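Local coordinates for protein molinate hydrolase (Gulosibacter molinativorax, PDB 4UB9) that probably hydrolyses the thiocarbamate herbicide molinate, as a zinc-dependent enzyme of a family generally assigned to carbon-nitrogen bonds other than peptide bonds, at residues Trp145-Leu148 with Glu149-Thr152; Glu230-Glu233 with Arg234-Phe238; Glu287-Asn290 with Thr291-Arg295; Thr304-Gln308 with Ala309-Glu313. One frame throughout, in Å; residues are numbered along the deposited sequence.

Interaction 1 (Trp145-Leu148 with Glu149-Thr152)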
loop_
_atom_site.group_PDB
_atom_site.type_symbol
_atom_site.label_atom_id
_atom_site.label_comp_id
_atom_site.label_asym_id
_atom_site.label_seq_id
_atom_site.Cartn_x
_atom_site.Cartn_y
_atom_site.Cartn_z
ATOM N N TRP A 145 -23.726 -14.586 9.161
ATOM C CA TRP A 145 -23.141 -13.259 9.227
ATOM C C TRP A 145 -23.784 -12.338 8.201
ATOM O O TRP A 145 -23.739 -12.570 6.992
ATOM C CB TRP A 145 -21.625 -13.237 8.985
ATOM C CG TRP A 145 -21.036 -11.813 9.105
ATOM C CD1 TRP A 145 -20.745 -11.150 10.253
ATOM C CD2 TRP A 145 -20.725 -10.922 8.051
ATOM N NE1 TRP A 145 -20.259 -9.908 9.982
ATOM C CE2 TRP A 145 -20.215 -9.749 8.631
ATOM C CE3 TRP A 145 -20.800 -11.010 6.671
ATOM C CZ2 TRP A 145 -19.791 -8.667 7.879
ATOM C CZ3 TRP A 145 -20.390 -9.945 5.922
ATOM C CH2 TRP A 145 -19.896 -8.779 6.528
ATOM N N ASN A 146 -24.362 -11.278 8.715
ATOM C CA ASN A 146 -25.103 -10.347 7.918
ATOM C C ASN A 146 -25.362 -9.125 8.767
ATOM O O ASN A 146 -25.055 -9.125 9.958
ATOM C CB ASN A 146 -26.417 -10.974 7.482
ATOM C CG ASN A 146 -26.934 -10.398 6.175
ATOM O OD1 ASN A 146 -26.856 -9.193 5.926
ATOM N ND2 ASN A 146 -27.468 -11.265 5.332
ATOM N N ALA A 147 -25.944 -8.106 8.154
ATOM C CA ALA A 147 -26.401 -6.922 8.877
ATOM C C ALA A 147 -27.783 -7.149 9.466
ATOM O O ALA A 147 -28.739 -7.465 8.754
ATOM C CB ALA A 147 -26.427 -5.725 7.977
ATOM N N LEU A 148 -27.882 -6.939 10.777
ATOM C CA LEU A 148 -29.072 -7.265 11.513
ATOM C C LEU A 148 -30.337 -6.645 10.959
ATOM O O LEU A 148 -31.332 -7.324 10.769
ATOM C CB LEU A 148 -28.910 -6.898 12.987
ATOM C CG LEU A 148 -30.054 -7.357 13.904
ATOM C CD1 LEU A 148 -30.261 -8.870 13.908
ATOM C CD2 LEU A 148 -29.773 -6.894 15.311
ATOM N N GLU A 149 -30.333 -5.342 10.755
ATOM C CA GLU A 149 -31.543 -4.657 10.324
ATOM C C GLU A 149 -32.143 -5.255 9.022
ATOM O O GLU A 149 -33.295 -5.669 9.023
ATOM C CB GLU A 149 -31.314 -3.132 10.238
ATOM C CG GLU A 149 -32.511 -2.311 9.740
ATOM C CD GLU A 149 -32.161 -0.839 9.453
ATOM O OE1 GLU A 149 -31.852 -0.113 10.415
ATOM O OE2 GLU A 149 -32.198 -0.396 8.285
ATOM N N PRO A 150 -31.381 -5.303 7.929
ATOM C CA PRO A 150 -32.006 -5.767 6.685
ATOM C C PRO A 150 -32.287 -7.252 6.661
ATOM O O PRO A 150 -33.232 -7.661 6.021
ATOM C CB PRO A 150 -30.978 -5.424 5.614
ATOM C CG PRO A 150 -29.701 -5.207 6.331
ATOM C CD PRO A 150 -30.052 -4.724 7.695
ATOM N N VAL A 151 -31.490 -8.047 7.361
ATOM C CA VAL A 151 -31.769 -9.467 7.402
ATOM C C VAL A 151 -33.042 -9.759 8.196
ATOM O O VAL A 151 -33.802 -10.657 7.864
ATOM C CB VAL A 151 -30.585 -10.283 7.914
ATOM C CG1 VAL A 151 -30.492 -10.281 9.422
ATOM C CG2 VAL A 151 -30.674 -11.727 7.412
ATOM N N THR A 152 -33.292 -8.970 9.228
ATOM C CA THR A 152 -34.540 -9.065 9.999
ATOM C C THR A 152 -35.743 -8.723 9.124
ATOM O O THR A 152 -36.699 -9.488 8.999
ATOM C CB THR A 152 -34.536 -8.093 11.200
ATOM O OG1 THR A 152 -33.478 -8.448 12.070
ATOM C CG2 THR A 152 -35.840 -8.150 11.985
#

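Interaction 2 (Glu230-Glu233 with Arg234-Phe238)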
loop_
_atom_site.group_PDB
_atom_site.type_symbol
_atom_site.label_atom_id
_atom_site.label_comp_id
_atom_site.label_asym_id
_atom_site.label_seq_id
_atom_site.Cartn_x
_atom_site.Cartn_y
_atom_site.Cartn_z
ATOM N N GLU A 230 -28.413 -7.910 25.757
ATOM C CA GLU A 230 -29.208 -6.971 24.974
ATOM C C GLU A 230 -29.248 -7.324 23.467
ATOM O O GLU A 230 -30.301 -7.218 22.802
ATOM C CB GLU A 230 -28.634 -5.569 25.176
ATOM C CG GLU A 230 -29.101 -4.532 24.165
ATOM C CD GLU A 230 -28.395 -3.189 24.321
ATOM O OE1 GLU A 230 -27.145 -3.125 24.501
ATOM O OE2 GLU A 230 -29.110 -2.170 24.253
ATOM N N TYR A 231 -28.077 -7.706 22.957
ATOM C CA TYR A 231 -27.951 -8.128 21.568
ATOM C C TYR A 231 -28.896 -9.295 21.289
ATOM O O TYR A 231 -29.680 -9.249 20.383
ATOM C CB TYR A 231 -26.514 -8.539 21.237
ATOM C CG TYR A 231 -26.412 -9.073 19.833
ATOM C CD1 TYR A 231 -26.435 -8.200 18.731
ATOM C CD2 TYR A 231 -26.368 -10.436 19.586
ATOM C CE1 TYR A 231 -26.352 -8.685 17.453
ATOM C CE2 TYR A 231 -26.282 -10.937 18.308
ATOM C CZ TYR A 231 -26.293 -10.061 17.245
ATOM O OH TYR A 231 -26.229 -10.526 15.949
ATOM N N LEU A 232 -28.836 -10.311 22.141
ATOM C CA LEU A 232 -29.669 -11.479 21.991
ATOM C C LEU A 232 -31.146 -11.108 22.046
ATOM O O LEU A 232 -31.959 -11.702 21.361
ATOM C CB LEU A 232 -29.337 -12.544 23.033
ATOM C CG LEU A 232 -27.938 -13.143 22.850
ATOM C CD1 LEU A 232 -27.530 -13.968 24.051
ATOM C CD2 LEU A 232 -27.848 -14.016 21.616
ATOM N N GLU A 233 -31.494 -10.135 22.868
ATOM C CA GLU A 233 -32.883 -9.685 22.968
ATOM C C GLU A 233 -33.354 -8.918 21.750
ATOM O O GLU A 233 -34.522 -8.608 21.644
ATOM C CB GLU A 233 -33.103 -8.876 24.227
ATOM C CG GLU A 233 -33.424 -9.830 25.375
ATOM C CD GLU A 233 -33.105 -9.269 26.745
ATOM O OE1 GLU A 233 -32.992 -8.024 26.876
ATOM O OE2 GLU A 233 -32.990 -10.078 27.696
ATOM N N ARG A 234 -32.476 -8.646 20.795
ATOM C CA ARG A 234 -32.925 -8.011 19.550
ATOM C C ARG A 234 -33.630 -8.948 18.594
ATOM O O ARG A 234 -34.270 -8.501 17.669
ATOM C CB ARG A 234 -31.781 -7.393 18.767
ATOM C CG ARG A 234 -31.189 -6.190 19.426
ATOM C CD ARG A 234 -29.791 -5.985 18.873
ATOM N NE ARG A 234 -29.207 -4.772 19.391
ATOM C CZ ARG A 234 -29.465 -3.573 18.888
ATOM N NH1 ARG A 234 -28.924 -2.509 19.451
ATOM N NH2 ARG A 234 -30.256 -3.441 17.826
ATOM N N GLY A 235 -33.449 -10.235 18.735
ATOM C CA GLY A 235 -34.260 -11.169 17.976
ATOM C C GLY A 235 -33.575 -12.120 17.006
ATOM O O GLY A 235 -34.187 -12.591 16.058
ATOM N N VAL A 236 -32.382 -12.548 17.327
ATOM C CA VAL A 236 -31.675 -13.505 16.498
ATOM C C VAL A 236 -32.194 -14.917 16.692
ATOM O O VAL A 236 -32.713 -15.255 17.758
ATOM C CB VAL A 236 -30.179 -13.462 16.769
ATOM C CG1 VAL A 236 -29.667 -12.038 16.554
ATOM C CG2 VAL A 236 -29.853 -13.938 18.165
ATOM N N ASP A 237 -32.005 -15.758 15.681
ATOM C CA ASP A 237 -32.375 -17.163 15.777
ATOM C C ASP A 237 -31.271 -18.049 16.381
ATOM O O ASP A 237 -31.514 -19.135 16.883
ATOM C CB ASP A 237 -32.735 -17.682 14.414
ATOM C CG ASP A 237 -33.880 -16.927 13.806
ATOM O OD1 ASP A 237 -35.024 -17.092 14.304
ATOM O OD2 ASP A 237 -33.651 -16.165 12.831
ATOM N N PHE A 238 -30.060 -17.564 16.341
ATOM C CA PHE A 238 -28.925 -18.250 16.960
ATOM C C PHE A 238 -27.807 -17.245 17.114
ATOM O O PHE A 238 -27.965 -16.086 16.717
ATOM C CB PHE A 238 -28.484 -19.468 16.165
ATOM C CG PHE A 238 -28.315 -19.213 14.709
ATOM C CD1 PHE A 238 -27.145 -18.702 14.246
ATOM C CD2 PHE A 238 -29.318 -19.515 13.790
ATOM C CE1 PHE A 238 -26.931 -18.504 12.889
ATOM C CE2 PHE A 238 -29.126 -19.302 12.440
ATOM C CZ PHE A 238 -27.932 -18.795 11.988
#

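Interaction 3 (Glu287-Asn290 with Thr291-Arg295)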
loop_
_atom_site.group_PDB
_atom_site.type_symbol
_atom_site.label_atom_id
_atom_site.label_comp_id
_atom_site.label_asym_id
_atom_site.label_seq_id
_atom_site.Cartn_x
_atom_site.Cartn_y
_atom_site.Cartn_z
ATOM N N GLU A 287 -6.613 -25.256 18.964
ATOM C CA GLU A 287 -7.014 -24.859 20.303
ATOM C C GLU A 287 -8.364 -24.176 20.304
ATOM O O GLU A 287 -9.153 -24.337 21.231
ATOM C CB GLU A 287 -5.964 -23.967 20.952
ATOM C CG GLU A 287 -4.812 -24.777 21.531
ATOM C CD GLU A 287 -5.294 -25.840 22.545
ATOM O OE1 GLU A 287 -5.886 -25.533 23.615
ATOM O OE2 GLU A 287 -5.114 -27.020 22.253
ATOM N N GLY A 288 -8.653 -23.472 19.236
ATOM C CA GLY A 288 -9.968 -22.884 19.087
ATOM C C GLY A 288 -11.033 -23.951 18.971
ATOM O O GLY A 288 -12.089 -23.887 19.586
ATOM N N LEU A 289 -10.750 -24.934 18.155
ATOM C CA LEU A 289 -11.658 -26.040 17.965
ATOM C C LEU A 289 -11.896 -26.750 19.298
ATOM O O LEU A 289 -13.008 -27.031 19.667
ATOM C CB LEU A 289 -11.076 -27.025 16.950
ATOM C CG LEU A 289 -11.886 -28.292 16.661
ATOM C CD1 LEU A 289 -13.312 -28.009 16.219
ATOM C CD2 LEU A 289 -11.176 -29.084 15.566
ATOM N N ASN A 290 -10.833 -27.048 19.989
ATOM C CA ASN A 290 -10.965 -27.725 21.267
ATOM C C ASN A 290 -11.830 -26.917 22.217
ATOM O O ASN A 290 -12.685 -27.444 22.900
ATOM C CB ASN A 290 -9.607 -27.970 21.914
ATOM C CG ASN A 290 -9.740 -28.707 23.237
ATOM O OD1 ASN A 290 -10.100 -29.880 23.282
ATOM N ND2 ASN A 290 -9.445 -28.009 24.333
ATOM N N THR A 291 -11.591 -25.618 22.241
ATOM C CA THR A 291 -12.344 -24.716 23.140
ATOM C C THR A 291 -13.815 -24.730 22.809
ATOM O O THR A 291 -14.672 -24.713 23.688
ATOM C CB THR A 291 -11.762 -23.299 23.068
ATOM O OG1 THR A 291 -10.447 -23.305 23.651
ATOM C CG2 THR A 291 -12.609 -22.307 23.781
ATOM N N ALA A 292 -14.112 -24.771 21.517
ATOM C CA ALA A 292 -15.505 -24.803 21.085
ATOM C C ALA A 292 -16.201 -26.111 21.528
ATOM O O ALA A 292 -17.370 -26.134 21.939
ATOM C CB ALA A 292 -15.592 -24.648 19.595
ATOM N N ILE A 293 -15.479 -27.181 21.382
ATOM C CA ILE A 293 -15.969 -28.498 21.771
ATOM C C ILE A 293 -16.267 -28.540 23.273
ATOM O O ILE A 293 -17.308 -29.008 23.710
ATOM C CB ILE A 293 -14.913 -29.562 21.437
ATOM C CG1 ILE A 293 -14.896 -29.818 19.929
ATOM C CG2 ILE A 293 -15.233 -30.873 22.140
ATOM C CD1 ILE A 293 -13.687 -30.588 19.457
ATOM N N GLU A 294 -15.346 -27.979 24.050
ATOM C CA GLU A 294 -15.494 -27.948 25.489
ATOM C C GLU A 294 -16.648 -27.069 25.969
ATOM O O GLU A 294 -17.049 -27.170 27.094
ATOM C CB GLU A 294 -14.179 -27.516 26.161
ATOM C CG GLU A 294 -13.133 -28.637 26.194
ATOM C CD GLU A 294 -13.630 -29.923 26.874
ATOM O OE1 GLU A 294 -14.230 -29.818 27.961
ATOM O OE2 GLU A 294 -13.412 -31.033 26.340
ATOM N N ARG A 295 -17.176 -26.216 25.102
ATOM C CA ARG A 295 -18.397 -25.448 25.391
ATOM C C ARG A 295 -19.649 -26.111 24.823
ATOM O O ARG A 295 -20.714 -25.517 24.817
ATOM C CB ARG A 295 -18.293 -24.040 24.807
ATOM C CG ARG A 295 -17.115 -23.196 25.280
ATOM C CD ARG A 295 -17.154 -23.068 26.748
ATOM N NE ARG A 295 -16.270 -22.046 27.311
ATOM C CZ ARG A 295 -14.954 -22.162 27.407
ATOM N NH1 ARG A 295 -14.310 -23.204 26.859
ATOM N NH2 ARG A 295 -14.285 -21.220 28.059
#

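Interaction 4 (Thr304-Gln308 with Ala309-Glu313)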
loop_
_atom_site.group_PDB
_atom_site.type_symbol
_atom_site.label_atom_id
_atom_site.label_comp_id
_atom_site.label_asym_id
_atom_site.label_seq_id
_atom_site.Cartn_x
_atom_site.Cartn_y
_atom_site.Cartn_z
ATOM N N THR A 304 -12.764 -27.692 10.444
ATOM C CA THR A 304 -11.507 -28.271 9.946
ATOM C C THR A 304 -10.482 -27.239 9.517
ATOM O O THR A 304 -9.390 -27.597 9.066
ATOM C CB THR A 304 -11.770 -29.204 8.737
ATOM O OG1 THR A 304 -12.641 -28.535 7.817
ATOM C CG2 THR A 304 -12.408 -30.464 9.219
ATOM N N MET A 305 -10.854 -25.961 9.608
ATOM C CA MET A 305 -9.910 -24.897 9.335
ATOM C C MET A 305 -9.080 -24.667 10.611
ATOM O O MET A 305 -9.509 -24.025 11.537
ATOM C CB MET A 305 -10.614 -23.639 8.918
ATOM C CG MET A 305 -9.637 -22.602 8.403
ATOM S SD MET A 305 -10.444 -21.007 8.239
ATOM C CE MET A 305 -11.524 -21.316 6.813
ATOM N N THR A 306 -7.885 -25.229 10.644
ATOM C CA THR A 306 -7.117 -25.325 11.882
ATOM C C THR A 306 -5.677 -24.878 11.802
ATOM O O THR A 306 -4.791 -25.525 12.328
ATOM C CB THR A 306 -7.135 -26.771 12.428
ATOM O OG1 THR A 306 -6.519 -27.659 11.507
ATOM C CG2 THR A 306 -8.544 -27.197 12.668
ATOM N N GLY A 307 -5.441 -23.758 11.145
ATOM C CA GLY A 307 -4.099 -23.173 11.163
ATOM C C GLY A 307 -3.079 -23.993 10.395
ATOM O O GLY A 307 -1.878 -23.913 10.626
ATOM N N GLN A 308 -3.602 -24.824 9.509
ATOM C CA GLN A 308 -2.835 -25.778 8.719
ATOM C C GLN A 308 -2.069 -26.760 9.575
ATOM O O GLN A 308 -1.059 -27.257 9.185
ATOM C CB GLN A 308 -1.906 -25.069 7.764
ATOM C CG GLN A 308 -2.646 -24.489 6.571
ATOM C CD GLN A 308 -3.171 -25.534 5.625
ATOM O OE1 GLN A 308 -4.289 -25.424 5.096
ATOM N NE2 GLN A 308 -2.375 -26.543 5.384
ATOM N N ALA A 309 -2.623 -27.076 10.734
ATOM C CA ALA A 309 -2.080 -28.104 11.604
ATOM C C ALA A 309 -3.099 -29.225 11.710
ATOM O O ALA A 309 -4.292 -28.979 11.735
ATOM C CB ALA A 309 -1.767 -27.520 12.968
ATOM N N PRO A 310 -2.641 -30.471 11.675
ATOM C CA PRO A 310 -3.591 -31.597 11.643
ATOM C C PRO A 310 -4.340 -31.809 12.943
ATOM O O PRO A 310 -3.789 -31.702 14.012
ATOM C CB PRO A 310 -2.708 -32.807 11.316
ATOM C CG PRO A 310 -1.361 -32.437 11.809
ATOM C CD PRO A 310 -1.230 -30.920 11.689
ATOM N N ILE A 311 -5.613 -32.126 12.815
ATOM C CA ILE A 311 -6.451 -32.342 13.962
ATOM C C ILE A 311 -5.991 -33.609 14.705
ATOM O O ILE A 311 -5.889 -34.644 14.103
ATOM C CB ILE A 311 -7.910 -32.506 13.578
ATOM C CG1 ILE A 311 -8.434 -31.211 12.984
ATOM C CG2 ILE A 311 -8.722 -32.866 14.809
ATOM C CD1 ILE A 311 -9.878 -31.287 12.539
ATOM N N PRO A 312 -5.699 -33.511 16.006
ATOM C CA PRO A 312 -5.286 -34.696 16.746
ATOM C C PRO A 312 -6.407 -35.670 16.964
ATOM O O PRO A 312 -7.601 -35.309 17.008
ATOM C CB PRO A 312 -4.836 -34.153 18.100
ATOM C CG PRO A 312 -4.856 -32.654 17.984
ATOM C CD PRO A 312 -5.795 -32.321 16.861
ATOM N N GLU A 313 -6.005 -36.912 17.130
ATOM C CA GLU A 313 -6.927 -38.023 17.323
ATOM C C GLU A 313 -7.856 -37.765 18.495
ATOM O O GLU A 313 -9.053 -37.991 18.425
ATOM C CB GLU A 313 -6.118 -39.311 17.486
ATOM C CG GLU A 313 -6.824 -40.539 16.941
ATOM C CD GLU A 313 -7.358 -40.379 15.509
ATOM O OE1 GLU A 313 -6.566 -40.141 14.571
ATOM O OE2 GLU A 313 -8.582 -40.535 15.305
#

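Interaction 1 (Trp145-Leu148 with Glu149-Thr152)
A147 and L148 meet V151 and T152 in the first turn of helix 148-159, which follows strand 138-143 in the TIM-barrel-related fold of the amidohydrolase family. A147 stands at the N-cap position, and its carbonyl O receives V151 N at 3.1 Å, almost in line with the C=O bond. One residue on, L148 O takes two donors from T152: the backbone N at 3.0 Å and the hydroxyl OG1 at 2.7 Å. They arrive from opposite faces of the carbonyl plane, OG1 from well above it. T152 can fold back in this way because OG1 sits beside its own backbone N (chi1 -62°), a placement that also brings the hydroxyl 3.7 Å from L148 CD1. P150, whose missing N-H costs no helix bond in the first turn, sets its CG against A147, 3.7 Å from CB. V151 reaches back toward N146, its CG2 lying 3.8 Å from the amide ND2. In the next shell, that same ND2 bonds D143 OD2. V151, P150 and N146 rest on I126 of helix 122-135, and L148, V151 and T152 on F170 of strand 167-170. E149 turns outward, where its OE2 bonds N493 of the second subunit. Within the loop, the other end of the N146 amide steadies the residue before the helix: the bond from A147 N to N146 OD1 is short, 2.6 Å, and lies in the plane of the side-chain carbonyl on a lone pair.

Interaction 2 (Glu230-Glu233 with Arg234-Phe238)
Y231 and R234 meet through a backbone hydrogen bond where helix 221-232 gives way to a loop. R234 N donates to Y231 O at 2.9 Å, approaching from well above the carbonyl plane. A weak bond follows, G235 N to L232 O at 3.4 Å, closing a type I beta turn from L232 to G235. G235 is the first residue to leave helical geometry, with phi at 119°; a side chain there would be pressed against the preceding carbonyl O, so glycine suits the spot. Apolar contacts accompany the turn. R234 runs extended from CG to NE and crosses the Y231 side chain at about a right angle, its CD 4.0 Å from ring atom CD1, with guanidinium and ring planes 40° apart. Beyond the glycine the chain brings V236 back against the end of the helix: its CG1 lies 3.8 Å from Y231 OH, and its CG2 4.0 Å from L232 CD2. Polar groups bring in outside partners. Y231, its CG anti to the backbone N (chi1 176°), carries its hydroxyl to A171 O and T173 N, bonding both. With a phenylalanine in its place the ring could stay, but A171 O and T173 N would probably be left without their hydroxyl mate. E230 OE2 and R234 NH1 have opposite charges but remain 4.8 Å apart, not in contact. Around the turn, L232 packs on V272 and A275 of helix 262-275, while D237 pairs with R155 of helix 148-159 and F170 of strand 167-170, just before the chain enters strand 239-242.

Interaction 3 (Glu287-Asn290 with Thr291-Arg295)
T291 grips E287 through both its backbone and its side chain inside helix 286-294, the helix of a beta-alpha-beta unit whose strands are 279-282 and 299-301. Both donors, T291 N and T291 OG1, stand 2.9 Å from E287 O and come from opposite faces of its carbonyl plane. OG1 manages this by lying beside its own backbone N (chi1 -68°). The regular helical ladder continues with A292 N to G288 O at 2.9 Å, I293 N to L289 O at 3.0 Å and E294 N to N290 O at 2.9 Å. The polar ends find partners outside the helix: N290 and E294 lie side by side, pointing the same way, their flat groups 35° apart, and both meet K318 of helix 313-322, N290 OD1 by a hydrogen bond and E294 OE2 by a salt bridge. E287 reaches R263 of the third subunit by another salt bridge, so this face of the helix takes part in the assembly. The apolar face, with L289, A292 and I293, rests on M300 of strand 299-301, which leads to the zinc ligand H302. On that face L289 and I293 cross at a slant, CG of L289 lying 4.0 Å from CD1 of I293.

Interaction 4 (Thr304-Gln308 with Ala309-Glu313)
The loop after strand 299-301, just past the zinc ligand H302, folds into a beta turn in which T306 faces A309. A309 N donates to T306 O at 3.1 Å, from well above the carbonyl plane, and the two central residues, G307 and Q308, both have positive phi. A second bond bridges the turn: T306 OG1 gives its proton to A309 O at 2.6 Å. The hydroxyl is set between the backbone N and carbonyl carbon of T306 (chi1 62°), which aims it at that oxygen. The methyl branch turns elsewhere, CG2 lying 4.0 Å from I311 CG1, and the two side chains cross at about a right angle. A valine in place of T306 would probably leave A309 O without its hydroxyl donor and the turn with one tie fewer. T304 adds a looser touch, its CG2 4.3 Å from I311 CD1, while its hydroxyl bonds D358 of helix 353-363. N357 of that helix holds the loop through T304 O and I311 N. L286 of helix 286-294 packs against T306, A309 and I311, and A309 also meets T218 of the third subunit. At A309 O the C=O...OG1 angle is 160°, so the T306 hydroxyl lies nearly in line with the carbonyl bond.

Overall arrangement
Along the chain the four contacts follow one another in order, all in the amidohydrolase part of the protein, and form two pairs. Interactions 1 and 2, with centres 11 Å apart, touch: L148 CD2 lies 3.7 Å from R234 CD, where helix 148-159 passes the end of helix 221-232 beside strand 167-170. Interactions 3 and 4, with centres 12 Å apart, meet through L289 CD2 and I311 CD1 at 4.0 Å, and both also touch the third subunit. The pairs stay apart: nearest atoms of interactions 1 and 4 are about 13 Å away. In the second pair, helix 286-294 packs on strand 299-301 and the loop of interaction 4 follows that strand, close in sequence to the zinc ligand H302, while interaction 1 borders the second subunit.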